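Long-range contact in tartrate dehydrogenase/decarboxylase (Pseudomonas putida, PDB 3FLK), which oxidises tartrate to oxaloglycolate with NAD, converts meso-tartrate to D-glycerate and decarboxylates D-malate oxidatively to pyruvate: residues A[12-24]-A[284-298]. The protein carries 1 engineered substitution. Sequence-based numbering, arbitrary orientation.
Sequences PGDGIGLEVLPEG and HGSAPDIFGKNIANP. With NAI (1,4-dihydronicotinamide adenine dinucleotide), chain F.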
# COMPACT_ATOMS: atom_id res chain seq x y z
N PRO A 12 -10.37 -19.21 18.47
CA PRO A 12 -11.20 -18.52 17.48
C PRO A 12 -11.12 -16.99 17.53
O PRO A 12 -11.11 -16.34 16.48
CB PRO A 12 -12.62 -19.01 17.81
CG PRO A 12 -12.56 -19.49 19.21
CD PRO A 12 -11.16 -19.98 19.44
N GLY A 13 -11.07 -16.43 18.73
CA GLY A 13 -11.01 -14.98 18.91
C GLY A 13 -12.36 -14.31 18.75
O GLY A 13 -13.34 -14.72 19.38
N ASP A 14 -12.41 -13.28 17.91
CA ASP A 14 -13.59 -12.44 17.72
C ASP A 14 -14.26 -12.63 16.37
O ASP A 14 -13.64 -13.15 15.43
CB ASP A 14 -13.22 -10.95 17.86
CG ASP A 14 -12.72 -10.59 19.24
OD1 ASP A 14 -13.33 -11.01 20.24
OD2 ASP A 14 -11.71 -9.85 19.33
N GLY A 15 -15.52 -12.20 16.27
CA GLY A 15 -16.23 -12.08 15.00
C GLY A 15 -16.22 -13.35 14.17
O GLY A 15 -16.45 -14.44 14.70
N ILE A 16 -15.92 -13.21 12.88
CA ILE A 16 -15.97 -14.35 11.95
C ILE A 16 -14.92 -15.43 12.25
O ILE A 16 -14.98 -16.52 11.69
CB ILE A 16 -15.90 -13.93 10.45
CG1 ILE A 16 -14.52 -13.37 10.08
CG2 ILE A 16 -17.03 -12.95 10.12
CD1 ILE A 16 -14.23 -13.41 8.59
N GLY A 17 -13.97 -15.11 13.13
CA GLY A 17 -13.04 -16.12 13.65
C GLY A 17 -13.81 -17.26 14.30
O GLY A 17 -13.40 -18.42 14.22
N LEU A 18 -14.94 -16.93 14.93
CA LEU A 18 -15.82 -17.91 15.55
C LEU A 18 -16.60 -18.73 14.51
O LEU A 18 -17.00 -19.86 14.78
CB LEU A 18 -16.80 -17.23 16.52
CG LEU A 18 -16.21 -16.55 17.76
CD1 LEU A 18 -17.12 -15.44 18.28
CD2 LEU A 18 -15.92 -17.57 18.86
N GLU A 19 -16.79 -18.16 13.33
CA GLU A 19 -17.51 -18.84 12.25
C GLU A 19 -16.59 -19.74 11.41
O GLU A 19 -16.97 -20.86 11.06
CB GLU A 19 -18.22 -17.83 11.34
CG GLU A 19 -19.35 -17.05 12.03
CD GLU A 19 -19.99 -16.00 11.13
OE1 GLU A 19 -19.40 -15.64 10.09
OE2 GLU A 19 -21.09 -15.52 11.48
N VAL A 20 -15.40 -19.26 11.09
CA VAL A 20 -14.51 -19.99 10.18
C VAL A 20 -13.69 -21.10 10.85
O VAL A 20 -13.41 -22.12 10.22
CB VAL A 20 -13.61 -19.05 9.32
CG1 VAL A 20 -14.47 -18.10 8.48
CG2 VAL A 20 -12.61 -18.27 10.18
N LEU A 21 -13.31 -20.90 12.11
CA LEU A 21 -12.47 -21.88 12.82
C LEU A 21 -13.05 -23.31 12.85
O LEU A 21 -12.33 -24.26 12.53
CB LEU A 21 -12.10 -21.42 14.24
CG LEU A 21 -11.19 -22.40 14.99
CD1 LEU A 21 -9.75 -22.27 14.53
CD2 LEU A 21 -11.28 -22.21 16.50
N PRO A 22 -14.34 -23.47 13.24
CA PRO A 22 -14.92 -24.82 13.24
C PRO A 22 -14.89 -25.50 11.87
O PRO A 22 -14.81 -26.72 11.80
CB PRO A 22 -16.36 -24.58 13.69
CG PRO A 22 -16.31 -23.30 14.46
CD PRO A 22 -15.31 -22.47 13.73
N GLU A 23 -14.92 -24.71 10.80
CA GLU A 23 -14.81 -25.26 9.45
C GLU A 23 -13.39 -25.73 9.15
O GLU A 23 -13.19 -26.75 8.49
CB GLU A 23 -15.30 -24.26 8.39
CG GLU A 23 -16.76 -23.81 8.55
CD GLU A 23 -17.72 -24.97 8.80
OE1 GLU A 23 -18.60 -24.83 9.68
OE2 GLU A 23 -17.60 -26.02 8.13
N GLY A 24 -12.40 -24.98 9.63
CA GLY A 24 -11.00 -25.39 9.54
C GLY A 24 -10.75 -26.70 10.27
O GLY A 24 -10.13 -27.61 9.72
N HIS A 284 -7.18 -12.35 6.80
CA HIS A 284 -8.32 -11.48 7.14
C HIS A 284 -8.54 -11.28 8.64
O HIS A 284 -8.07 -12.07 9.46
CB HIS A 284 -9.61 -11.97 6.47
CG HIS A 284 -10.13 -13.28 7.00
ND1 HIS A 284 -10.61 -13.43 8.28
CD2 HIS A 284 -10.27 -14.49 6.40
CE1 HIS A 284 -11.01 -14.67 8.46
NE2 HIS A 284 -10.82 -15.34 7.33
N GLY A 285 -9.26 -10.22 8.99
CA GLY A 285 -9.58 -9.93 10.39
C GLY A 285 -10.90 -10.52 10.85
O GLY A 285 -11.36 -11.53 10.30
N SER A 286 -11.50 -9.89 11.85
CA SER A 286 -12.73 -10.39 12.48
C SER A 286 -14.01 -10.05 11.71
O SER A 286 -15.08 -10.54 12.06
CB SER A 286 -12.82 -9.89 13.92
OG SER A 286 -12.82 -8.47 13.97
N ALA A 287 -13.88 -9.21 10.68
CA ALA A 287 -15.00 -8.80 9.82
C ALA A 287 -16.34 -8.58 10.55
O ALA A 287 -17.31 -9.31 10.32
CB ALA A 287 -15.17 -9.80 8.67
N PRO A 288 -16.41 -7.55 11.43
CA PRO A 288 -17.61 -7.29 12.23
C PRO A 288 -18.86 -7.01 11.41
O PRO A 288 -19.97 -7.31 11.86
CB PRO A 288 -17.23 -6.04 13.04
CG PRO A 288 -15.75 -6.03 13.06
CD PRO A 288 -15.34 -6.58 11.72
N ASP A 289 -18.70 -6.46 10.21
CA ASP A 289 -19.85 -6.08 9.39
C ASP A 289 -20.53 -7.26 8.66
O ASP A 289 -21.59 -7.09 8.06
CB ASP A 289 -19.48 -4.95 8.42
CG ASP A 289 -20.64 -4.00 8.14
OD1 ASP A 289 -20.66 -2.89 8.74
OD2 ASP A 289 -21.53 -4.36 7.34
N ILE A 290 -19.92 -8.45 8.72
CA ILE A 290 -20.57 -9.67 8.20
C ILE A 290 -20.73 -10.79 9.24
O ILE A 290 -21.32 -11.83 8.95
CB ILE A 290 -19.87 -10.25 6.92
CG1 ILE A 290 -18.41 -10.63 7.19
CG2 ILE A 290 -20.01 -9.29 5.73
CD1 ILE A 290 -17.84 -11.66 6.23
N PHE A 291 -20.20 -10.57 10.45
CA PHE A 291 -20.36 -11.54 11.53
C PHE A 291 -21.84 -11.74 11.85
O PHE A 291 -22.59 -10.78 11.98
CB PHE A 291 -19.59 -11.12 12.79
CG PHE A 291 -19.85 -12.01 13.98
CD1 PHE A 291 -19.49 -13.36 13.95
CD2 PHE A 291 -20.46 -11.51 15.12
CE1 PHE A 291 -19.72 -14.18 15.05
CE2 PHE A 291 -20.70 -12.33 16.22
CZ PHE A 291 -20.33 -13.66 16.19
N GLY A 292 -22.25 -13.00 11.95
CA GLY A 292 -23.63 -13.32 12.29
C GLY A 292 -24.48 -13.83 11.13
O GLY A 292 -25.51 -14.46 11.36
N LYS A 293 -24.07 -13.55 9.90
CA LYS A 293 -24.84 -14.05 8.75
C LYS A 293 -24.24 -15.29 8.08
O LYS A 293 -24.73 -15.71 7.03
CB LYS A 293 -25.16 -12.97 7.72
CG LYS A 293 -24.07 -11.98 7.39
CD LYS A 293 -24.41 -10.62 7.96
CE LYS A 293 -24.23 -9.54 6.92
NZ LYS A 293 -24.92 -8.27 7.32
N ASN A 294 -23.21 -15.85 8.70
CA ASN A 294 -22.54 -17.06 8.19
C ASN A 294 -22.36 -17.07 6.67
O ASN A 294 -22.78 -18.01 5.98
CB ASN A 294 -23.27 -18.32 8.67
CG ASN A 294 -23.16 -18.52 10.17
OD1 ASN A 294 -22.09 -18.84 10.70
ND2 ASN A 294 -24.27 -18.33 10.87
N ILE A 295 -21.76 -16.00 6.15
CA ILE A 295 -21.38 -15.92 4.74
C ILE A 295 -19.87 -15.73 4.59
O ILE A 295 -19.36 -15.65 3.47
CB ILE A 295 -22.13 -14.78 3.99
CG1 ILE A 295 -21.91 -13.43 4.69
CG2 ILE A 295 -23.61 -15.13 3.82
CD1 ILE A 295 -22.22 -12.23 3.83
N ALA A 296 -19.17 -15.66 5.72
CA ALA A 296 -17.72 -15.58 5.74
C ALA A 296 -17.09 -16.76 5.00
O ALA A 296 -17.47 -17.91 5.20
CB ALA A 296 -17.20 -15.52 7.17
N ASN A 297 -16.14 -16.46 4.11
CA ASN A 297 -15.37 -17.46 3.39
C ASN A 297 -14.44 -18.20 4.36
O ASN A 297 -13.59 -17.57 5.00
CB ASN A 297 -14.56 -16.78 2.27
CG ASN A 297 -14.04 -17.76 1.23
OD1 ASN A 297 -13.90 -18.95 1.49
ND2 ASN A 297 -13.76 -17.25 0.03
N PRO A 298 -14.61 -19.53 4.50
CA PRO A 298 -13.75 -20.31 5.39
C PRO A 298 -12.46 -20.84 4.74
O PRO A 298 -11.67 -21.48 5.43
CB PRO A 298 -14.65 -21.48 5.78
CG PRO A 298 -15.49 -21.71 4.56
CD PRO A 298 -15.63 -20.38 3.86
PA NAI F . -11.23 -7.48 7.91
O1A NAI F . -10.28 -8.39 7.23
O2A NAI F . -11.82 -8.08 9.12
O5B NAI F . -12.40 -7.09 6.89
C5B NAI F . -12.18 -6.33 5.73
C4B NAI F . -13.29 -6.59 4.71
O4B NAI F . -13.12 -7.87 4.14
C3B NAI F . -14.67 -6.55 5.35
O3B NAI F . -15.55 -5.90 4.46
C2B NAI F . -15.04 -8.01 5.50
O2B NAI F . -16.43 -8.23 5.37
C1B NAI F . -14.25 -8.69 4.39
N9A NAI F . -13.82 -10.04 4.80
C8A NAI F . -12.81 -10.36 5.67
N7A NAI F . -12.75 -11.71 5.76
C5A NAI F . -13.69 -12.25 4.97
C6A NAI F . -14.04 -13.57 4.69
N6A NAI F . -13.39 -14.58 5.26
N1A NAI F . -15.07 -13.82 3.81
C2A NAI F . -15.75 -12.78 3.20
N3A NAI F . -15.38 -11.48 3.48
C4A NAI F . -14.37 -11.22 4.35
O3 NAI F . -10.42 -6.11 8.23
PN NAI F . -10.98 -4.74 8.85
O1N NAI F . -12.41 -4.55 8.53
O2N NAI F . -10.04 -3.68 8.43
O5D NAI F . -10.81 -4.95 10.43
C5D NAI F . -11.81 -5.54 11.23
C4D NAI F . -11.23 -5.95 12.58
O4D NAI F . -10.34 -7.04 12.42
C3D NAI F . -10.44 -4.84 13.26
O3D NAI F . -10.72 -4.90 14.64
C2D NAI F . -8.99 -5.21 13.01
O2D NAI F . -8.13 -4.75 14.03
C1D NAI F . -9.07 -6.73 12.98
N1N NAI F . -8.02 -7.42 12.22
C2N NAI F . -7.38 -8.47 12.83
C3N NAI F . -6.39 -9.18 12.17
C7N NAI F . -5.91 -10.48 12.76
O7N NAI F . -6.53 -10.99 13.92
N7N NAI F . -4.90 -11.13 12.18
C4N NAI F . -6.06 -8.83 10.86
C5N NAI F . -6.71 -7.77 10.24
C6N NAI F . -7.70 -7.07 10.93
O HOH W 1 -20.50 -14.29 8.09
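G292 N donates to E19 OE2 across 2.8 Å, and I16 N reaches S286 O in a nearly straight bond of 2.9 Å, joining helix 17-35 and the turn that leads into it to the long dinucleotide-binding loop of the isocitrate/isopropylmalate dehydrogenase fold. The bond to E19 comes on the syn side, 32° out of the carboxylate plane. A water donates hydrogen bonds to E19 OE1 and I290 O and accepts one from I295 N. OE2 thus holds the type II turn 290-293 directly, while OE1 reaches the loop through the water.

The direct hydrogen bonds from this loop to the NADH come from its backbone. G285 N and A287 N each bind a phosphate oxygen of the NADH, while N297 N and O take N1A and N6A of the adenine. H284 adds a ring face under the amino group of the adenine: ND1 donates in the ring plane to G285 O (2.9 Å), which fixes the imidazole, and adenine N6A lies 3.2 Å above the ring plane, offset toward the rim. With an alanine here, G285 O is likely to lose its imidazole donor, adenine N6A the ring face beneath it, and a gap to open beside I16 CD1.

That isoleucine occupies the centre of the packing. With CG1 between the backbone N and the carbonyl carbon (chi1 69°), its CD1 extends to H284 CE1 and also meets A287 CB, while CB rests on A296 CB. Farther along the helix, V20 CG1 leans on N297 O and P298. At the other end F291 covers G15 in a CH-pi contact, G15 CA lying 3.9 Å from the ring centroid and 23° off its normal.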